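Local coordinates for hypothetical protein (Legionella pneumophila subsp. pneumophila, PDB 2IM9) that is of unknown function but belongs to an N-acetylmuramoyl-L-alanine amidase-like family of the papain-like peptidase clan, so it may act on cell-wall peptides, at residues Asn143-Gln146 / Lys147-Leu150; Arg128-Asn132 / Arg133-Thr137; Lys152-Thr155 / Phe156-Arg159. All blocks are in the same frame, centred on the assembly; numbering follows the deposited sequence.

Contact 1. Residues Asn143-Gln146 / Lys147-Leu150; sequences NYNQ and KRGL
Arg148 reaches back along the end of helix 137-147 to take hold of Asn145. With chi1 at 75°, CG stands between the backbone N and the carbonyl carbon, and from there the chain runs extended to NE. CB and CG of Arg148 pass close to the carbonyl oxygen of Tyr144, CG at 3.4 Å from Tyr144 O, and CD passes between Tyr144 O and Asn145 OD1, near both. At the tip the guanidinium grips a single oxygen side-on: Arg148 NE and NH2 both donate hydrogen bonds to Asn145 OD1, at 2.8 and 3.1 Å. That oxygen sits in the guanidinium plane, although the amide itself is turned 63° against it. NH1 continues outward to the carbonyls of Cys327 and Gln328, tying the helix end to the C-terminal segment that carries the disulfide between Cys117 and Cys327. The preceding residue, Lys147, bends at chi2 and chi4 and brings NZ within 2.8 Å of OD1 of Asn143, one turn back. The backbone closes as Leu150 N bonds to Asn145 O at 2.9 Å and Gly149 N to Gln146 O at 3.0 Å, while Gly149, at positive phi, turns the chain out toward strand 151-153: a Schellman motif at a helix C-terminus.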
# COMPACT_ATOMS: atom_id res chain seq x y z
N ASN A 143 6.80 -8.03 -3.10
CA ASN A 143 7.63 -8.92 -3.92
C ASN A 143 8.00 -8.30 -5.27
O ASN A 143 9.18 -8.18 -5.62
CB ASN A 143 6.91 -10.26 -4.09
CG ASN A 143 7.65 -11.19 -5.01
OD1 ASN A 143 8.76 -11.63 -4.71
ND2 ASN A 143 7.05 -11.49 -6.17
N TYR A 144 6.97 -7.88 -6.00
CA TYR A 144 7.18 -7.35 -7.35
C TYR A 144 7.89 -6.01 -7.36
O TYR A 144 8.74 -5.76 -8.23
CB TYR A 144 5.87 -7.31 -8.15
CG TYR A 144 5.39 -8.69 -8.54
CD1 TYR A 144 6.22 -9.56 -9.24
CD2 TYR A 144 4.12 -9.13 -8.19
CE1 TYR A 144 5.80 -10.84 -9.59
CE2 TYR A 144 3.69 -10.41 -8.53
CZ TYR A 144 4.54 -11.26 -9.23
OH TYR A 144 4.13 -12.52 -9.58
N ASN A 145 7.57 -5.15 -6.39
CA ASN A 145 8.21 -3.83 -6.37
C ASN A 145 9.64 -3.87 -5.85
O ASN A 145 10.45 -3.00 -6.19
CB ASN A 145 7.31 -2.78 -5.69
CG ASN A 145 6.11 -2.41 -6.56
OD1 ASN A 145 6.27 -1.99 -7.70
ND2 ASN A 145 4.90 -2.58 -6.02
N GLN A 146 9.97 -4.89 -5.07
CA GLN A 146 11.36 -5.13 -4.67
C GLN A 146 12.13 -5.69 -5.86
O GLN A 146 13.23 -5.21 -6.18
CB GLN A 146 11.45 -6.08 -3.48
CG GLN A 146 11.12 -5.43 -2.14
CD GLN A 146 10.76 -6.45 -1.05
OE1 GLN A 146 10.25 -6.09 0.02
NE2 GLN A 146 11.00 -7.72 -1.33
N LYS A 147 11.53 -6.67 -6.53
CA LYS A 147 12.18 -7.34 -7.67
C LYS A 147 12.56 -6.36 -8.77
O LYS A 147 13.64 -6.47 -9.37
CB LYS A 147 11.34 -8.52 -8.20
CG LYS A 147 11.30 -9.72 -7.24
CD LYS A 147 12.20 -10.89 -7.65
CE LYS A 147 12.26 -11.98 -6.56
NZ LYS A 147 10.92 -12.57 -6.21
N ARG A 148 11.72 -5.36 -9.00
CA ARG A 148 11.98 -4.40 -10.07
C ARG A 148 12.78 -3.18 -9.61
O ARG A 148 13.03 -2.26 -10.39
CB ARG A 148 10.69 -4.02 -10.77
CG ARG A 148 9.83 -3.09 -10.00
CD ARG A 148 8.51 -2.99 -10.70
NE ARG A 148 7.70 -1.97 -10.07
CZ ARG A 148 7.63 -0.71 -10.47
NH1 ARG A 148 8.32 -0.31 -11.54
NH2 ARG A 148 6.86 0.15 -9.82
N GLY A 149 13.18 -3.19 -8.35
CA GLY A 149 14.14 -2.21 -7.85
C GLY A 149 13.55 -0.91 -7.34
O GLY A 149 14.28 0.07 -7.16
N LEU A 150 12.25 -0.91 -7.08
CA LEU A 150 11.60 0.27 -6.49
C LEU A 150 11.80 0.33 -4.97
O LEU A 150 12.10 1.41 -4.42
CB LEU A 150 10.11 0.31 -6.83
CG LEU A 150 9.33 1.46 -6.19
CD1 LEU A 150 9.93 2.81 -6.57
CD2 LEU A 150 7.84 1.40 -6.59

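Contact 2. Residues Arg128-Asn132 / Arg133-Thr137; sequences RSYIN and RNHFT
Tyr130 meets His135 twice, once through its carbonyl and once through its ring. The imidazole of His135 donates from NE2 to Tyr130 O at 2.8 Å, a bond bent to 144° at the hydrogen, with the oxygen lying near the imidazole edge but tilted somewhat from its plane. The same His135 NE2 hangs over one face of the phenol, toward the rim, 3.3 Å from Tyr130 CE2, and His135 CE1 approaches Tyr130 CZ at 3.4 Å. The two rings are inclined at 39°, an oblique meeting. Tyr130 O is gripped a second time by Arg133 N, at 3.2 Å, and the two donors arrive from opposite faces of the carbonyl plane.

That second bond closes a type I beta turn from Tyr130 to Arg133, within the loop that leads from helix 111-122 to helix 137-147. An ST motif supports the turn from its start: Ser129 OG accepts from Asn132 N at 3.1 Å. With CG of Arg133 anti to its own N (chi1 -155°) and a bend at chi3, the side chain folds back beside both rings. Its CB lies over one face of the imidazole, His135 CE1 lies over one face of its guanidinium, and Arg133 NH2 comes obliquely to the phenol, 3.7 Å from Tyr130 CD1.

Salt bridges from Arg133 NH2 to Glu76 and Asp83 hold that guanidinium in place, and Tyr130 OH is bonded to Lys183. From the turn to the residue after it, a water links Asn132 O and Asn134 OD1, the latter at 3.0 Å, while Asn134 ND2 bonds to the carbonyl of Thr121. Asn134 centres an inverse gamma turn, after which Phe136 takes the N-cap position of helix 137-147.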
# COMPACT_ATOMS: atom_id res chain seq x y z
N ARG A 128 -2.38 -4.37 -17.22
CA ARG A 128 -3.61 -4.04 -16.50
C ARG A 128 -4.68 -5.13 -16.58
O ARG A 128 -5.22 -5.43 -17.66
CB ARG A 128 -4.19 -2.72 -17.03
CG ARG A 128 -5.50 -2.30 -16.35
CD ARG A 128 -6.29 -1.28 -17.20
NE ARG A 128 -5.42 -0.24 -17.77
CZ ARG A 128 -4.72 0.64 -17.05
NH1 ARG A 128 -3.96 1.53 -17.67
NH2 ARG A 128 -4.77 0.62 -15.72
N SER A 129 -4.99 -5.71 -15.43
CA SER A 129 -6.09 -6.67 -15.32
C SER A 129 -6.38 -6.90 -13.86
O SER A 129 -5.49 -6.68 -13.01
CB SER A 129 -5.74 -8.00 -16.01
OG SER A 129 -4.79 -8.72 -15.23
N TYR A 130 -7.60 -7.32 -13.55
CA TYR A 130 -7.94 -7.65 -12.16
C TYR A 130 -6.94 -8.65 -11.56
O TYR A 130 -6.42 -8.42 -10.46
CB TYR A 130 -9.38 -8.15 -12.01
CG TYR A 130 -9.78 -8.21 -10.55
CD1 TYR A 130 -10.42 -7.13 -9.95
CD2 TYR A 130 -9.45 -9.31 -9.76
CE1 TYR A 130 -10.77 -7.17 -8.60
CE2 TYR A 130 -9.78 -9.35 -8.39
CZ TYR A 130 -10.44 -8.28 -7.83
OH TYR A 130 -10.76 -8.29 -6.48
N ILE A 131 -6.65 -9.74 -12.26
CA ILE A 131 -5.82 -10.78 -11.65
C ILE A 131 -4.38 -10.35 -11.52
O ILE A 131 -3.67 -10.87 -10.67
CB ILE A 131 -5.90 -12.14 -12.38
CG1 ILE A 131 -5.23 -12.06 -13.75
CG2 ILE A 131 -7.35 -12.65 -12.43
CD1 ILE A 131 -4.94 -13.41 -14.35
N ASN A 132 -3.93 -9.43 -12.38
CA ASN A 132 -2.56 -8.91 -12.30
C ASN A 132 -2.40 -7.81 -11.25
O ASN A 132 -1.29 -7.41 -10.90
CB ASN A 132 -2.09 -8.37 -13.66
CG ASN A 132 -1.64 -9.46 -14.61
OD1 ASN A 132 -1.47 -10.62 -14.23
ND2 ASN A 132 -1.46 -9.08 -15.88
N ARG A 133 -3.50 -7.26 -10.75
CA ARG A 133 -3.39 -6.22 -9.73
C ARG A 133 -2.63 -6.78 -8.53
O ARG A 133 -2.79 -7.94 -8.16
CB ARG A 133 -4.78 -5.73 -9.30
CG ARG A 133 -4.71 -4.28 -8.74
CD ARG A 133 -5.96 -3.91 -7.95
NE ARG A 133 -7.18 -3.85 -8.76
CZ ARG A 133 -8.41 -3.71 -8.27
NH1 ARG A 133 -8.58 -3.59 -6.95
NH2 ARG A 133 -9.46 -3.68 -9.09
N ASN A 134 -1.77 -5.95 -7.94
CA ASN A 134 -1.01 -6.39 -6.77
C ASN A 134 -1.86 -6.38 -5.50
O ASN A 134 -1.62 -5.59 -4.58
CB ASN A 134 0.23 -5.51 -6.61
CG ASN A 134 1.27 -5.82 -7.63
OD1 ASN A 134 1.45 -6.98 -8.01
ND2 ASN A 134 2.01 -4.78 -8.07
N HIS A 135 -2.84 -7.27 -5.44
CA HIS A 135 -3.81 -7.30 -4.33
C HIS A 135 -3.20 -7.52 -2.95
O HIS A 135 -3.65 -6.92 -1.97
CB HIS A 135 -4.86 -8.39 -4.56
CG HIS A 135 -5.74 -8.12 -5.74
ND1 HIS A 135 -6.73 -7.16 -5.73
CD2 HIS A 135 -5.78 -8.70 -6.96
CE1 HIS A 135 -7.33 -7.15 -6.91
NE2 HIS A 135 -6.78 -8.09 -7.67
N PHE A 136 -2.22 -8.42 -2.86
CA PHE A 136 -1.64 -8.77 -1.56
C PHE A 136 -0.35 -8.01 -1.32
O PHE A 136 0.61 -8.11 -2.09
CB PHE A 136 -1.42 -10.28 -1.47
CG PHE A 136 -2.70 -11.05 -1.41
CD1 PHE A 136 -3.31 -11.31 -0.19
CD2 PHE A 136 -3.32 -11.49 -2.59
CE1 PHE A 136 -4.51 -12.00 -0.12
CE2 PHE A 136 -4.54 -12.20 -2.54
CZ PHE A 136 -5.14 -12.45 -1.30
N THR A 137 -0.34 -7.24 -0.26
CA THR A 137 0.82 -6.40 0.05
C THR A 137 2.13 -7.18 0.11
O THR A 137 3.18 -6.67 -0.34
CB THR A 137 0.55 -5.57 1.31
OG1 THR A 137 -0.68 -4.86 1.10
CG2 THR A 137 1.66 -4.56 1.55
O HOH W 1 0.02 -9.39 -8.94

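Contact 3. Residues Lys152-Thr155 / Phe156-Arg159; sequences KDIT and FSIR
Ser157 and Ile154 meet through hydrogen bonds that gather on one carbonyl. Ile154 O accepts from Ser157 OG at 2.7 Å, in the carbonyl plane and on a lone pair, and also from Ser157 N at 2.9 Å, which comes from above that plane. The hydroxyl can reach because chi1 of 80° sets OG between the backbone N and the carbonyl carbon, turned back toward the carbonyl three residues earlier. One residue on, Ile158 N repeats the backbone step to Thr155 O at 3.2 Å; these successive i to i+3 bonds describe a short 3-10 turn.

A carboxylate prepares the start of this turn. Asp153 OD1 accepts from Thr155 N, met nearly end-on at 2.9 Å in an Asx turn, and from Thr155 OG1 at 2.7 Å on its syn side. Two donors from one residue thus hold the carboxylate, and its other oxygen, OD2, bonds to Asn313.

Water extends both bonding sets. One molecule donates to Asp153 OD1 and accepts from Phe156 N at 3.0 Å, lying in the plane of the Phe156 ring at its edge. Another bridges Ile158 O, at 2.7 Å, and more distantly Thr155 O.

Beyond the hydrogen bonds, the side chains meet across the turn mainly carbon to oxygen: Ile154 CB touches Ser157 OG, and Ile158 CB packs near Thr155 O. The side chains pack outward on the neighbouring strands. As strand 151-153 ends, Ile154 and Ile158 lie on Ile314 of strand 311-317, where Thr155 OG1 also bonds to Ile314 N; Thr155 and Ile158 rest on Ile222 of strand 214-223, and the Phe156 ring meets that of Tyr169 on strand 168-175.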
# COMPACT_ATOMS: atom_id res chain seq x y z
N LYS A 152 13.26 -1.48 -1.14
CA LYS A 152 14.17 -2.35 -0.41
C LYS A 152 13.66 -2.50 1.01
O LYS A 152 13.39 -1.50 1.66
CB LYS A 152 15.56 -1.72 -0.36
CG LYS A 152 16.62 -2.57 0.35
CD LYS A 152 18.02 -1.97 0.17
CE LYS A 152 18.13 -0.56 0.76
NZ LYS A 152 19.56 -0.12 0.92
N ASP A 153 13.58 -3.73 1.50
CA ASP A 153 13.15 -4.01 2.87
C ASP A 153 14.37 -3.78 3.76
O ASP A 153 15.41 -4.44 3.59
CB ASP A 153 12.64 -5.46 2.96
CG ASP A 153 11.98 -5.79 4.30
OD1 ASP A 153 12.47 -5.30 5.35
OD2 ASP A 153 10.99 -6.56 4.31
N ILE A 154 14.25 -2.83 4.68
CA ILE A 154 15.34 -2.53 5.61
C ILE A 154 15.03 -2.89 7.07
O ILE A 154 15.77 -2.51 7.98
CB ILE A 154 15.79 -1.06 5.50
CG1 ILE A 154 14.68 -0.09 5.92
CG2 ILE A 154 16.26 -0.77 4.07
CD1 ILE A 154 15.24 1.21 6.45
N THR A 155 13.95 -3.65 7.28
CA THR A 155 13.50 -4.01 8.63
C THR A 155 14.62 -4.55 9.52
O THR A 155 14.80 -4.09 10.66
CB THR A 155 12.34 -5.02 8.56
OG1 THR A 155 11.34 -4.53 7.64
CG2 THR A 155 11.71 -5.24 9.94
N PHE A 156 15.40 -5.50 8.99
CA PHE A 156 16.47 -6.10 9.80
C PHE A 156 17.62 -5.14 10.13
O PHE A 156 18.38 -5.39 11.07
CB PHE A 156 17.05 -7.36 9.14
CG PHE A 156 16.33 -8.62 9.53
CD1 PHE A 156 15.26 -9.10 8.78
CD2 PHE A 156 16.75 -9.35 10.65
CE1 PHE A 156 14.60 -10.28 9.15
CE2 PHE A 156 16.10 -10.53 11.03
CZ PHE A 156 15.03 -11.00 10.28
N SER A 157 17.77 -4.07 9.34
CA SER A 157 18.84 -3.09 9.56
C SER A 157 18.56 -2.17 10.75
O SER A 157 19.41 -1.35 11.13
CB SER A 157 19.07 -2.25 8.31
OG SER A 157 18.09 -1.23 8.22
N ILE A 158 17.37 -2.28 11.32
CA ILE A 158 17.02 -1.48 12.49
C ILE A 158 17.41 -2.31 13.69
O ILE A 158 16.71 -3.24 14.07
CB ILE A 158 15.54 -1.06 12.47
CG1 ILE A 158 15.31 -0.12 11.28
CG2 ILE A 158 15.15 -0.37 13.79
CD1 ILE A 158 13.92 -0.04 10.84
N ARG A 159 18.55 -1.97 14.28
CA ARG A 159 19.21 -2.84 15.25
C ARG A 159 19.24 -2.23 16.66
O ARG A 159 19.12 -1.02 16.81
CB ARG A 159 20.63 -3.15 14.75
CG ARG A 159 20.63 -3.66 13.31
CD ARG A 159 21.99 -4.25 12.89
NE ARG A 159 23.04 -3.23 12.83
CZ ARG A 159 24.29 -3.47 12.45
NH1 ARG A 159 24.67 -4.71 12.10
NH2 ARG A 159 25.17 -2.48 12.42
O HOH W 2 14.91 -6.56 6.18
O HOH W 3 15.97 -5.70 13.26

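How the contacts relate
The three contacts follow one another along the chain, an example of how local turns can punctuate a fold. Contact 2 leads into helix 137-147, contact 1 closes that helix, and contact 3 ends the strand that comes next. Contacts 1 and 2 have centres about 14 Å apart and touch where Tyr144 CD2 meets Asn134 OD1 at 3.4 Å. Contact 1 lies about 16 Å, centre to centre, from contact 3, and Gln146 OE1 packs on Asp153 CB at 3.8 Å. Contacts 2 and 3 do not touch, their nearest atoms being about 9 Å apart. All belong to the amidase-like region of the chain, with helix 137-147 as the link between the outer two.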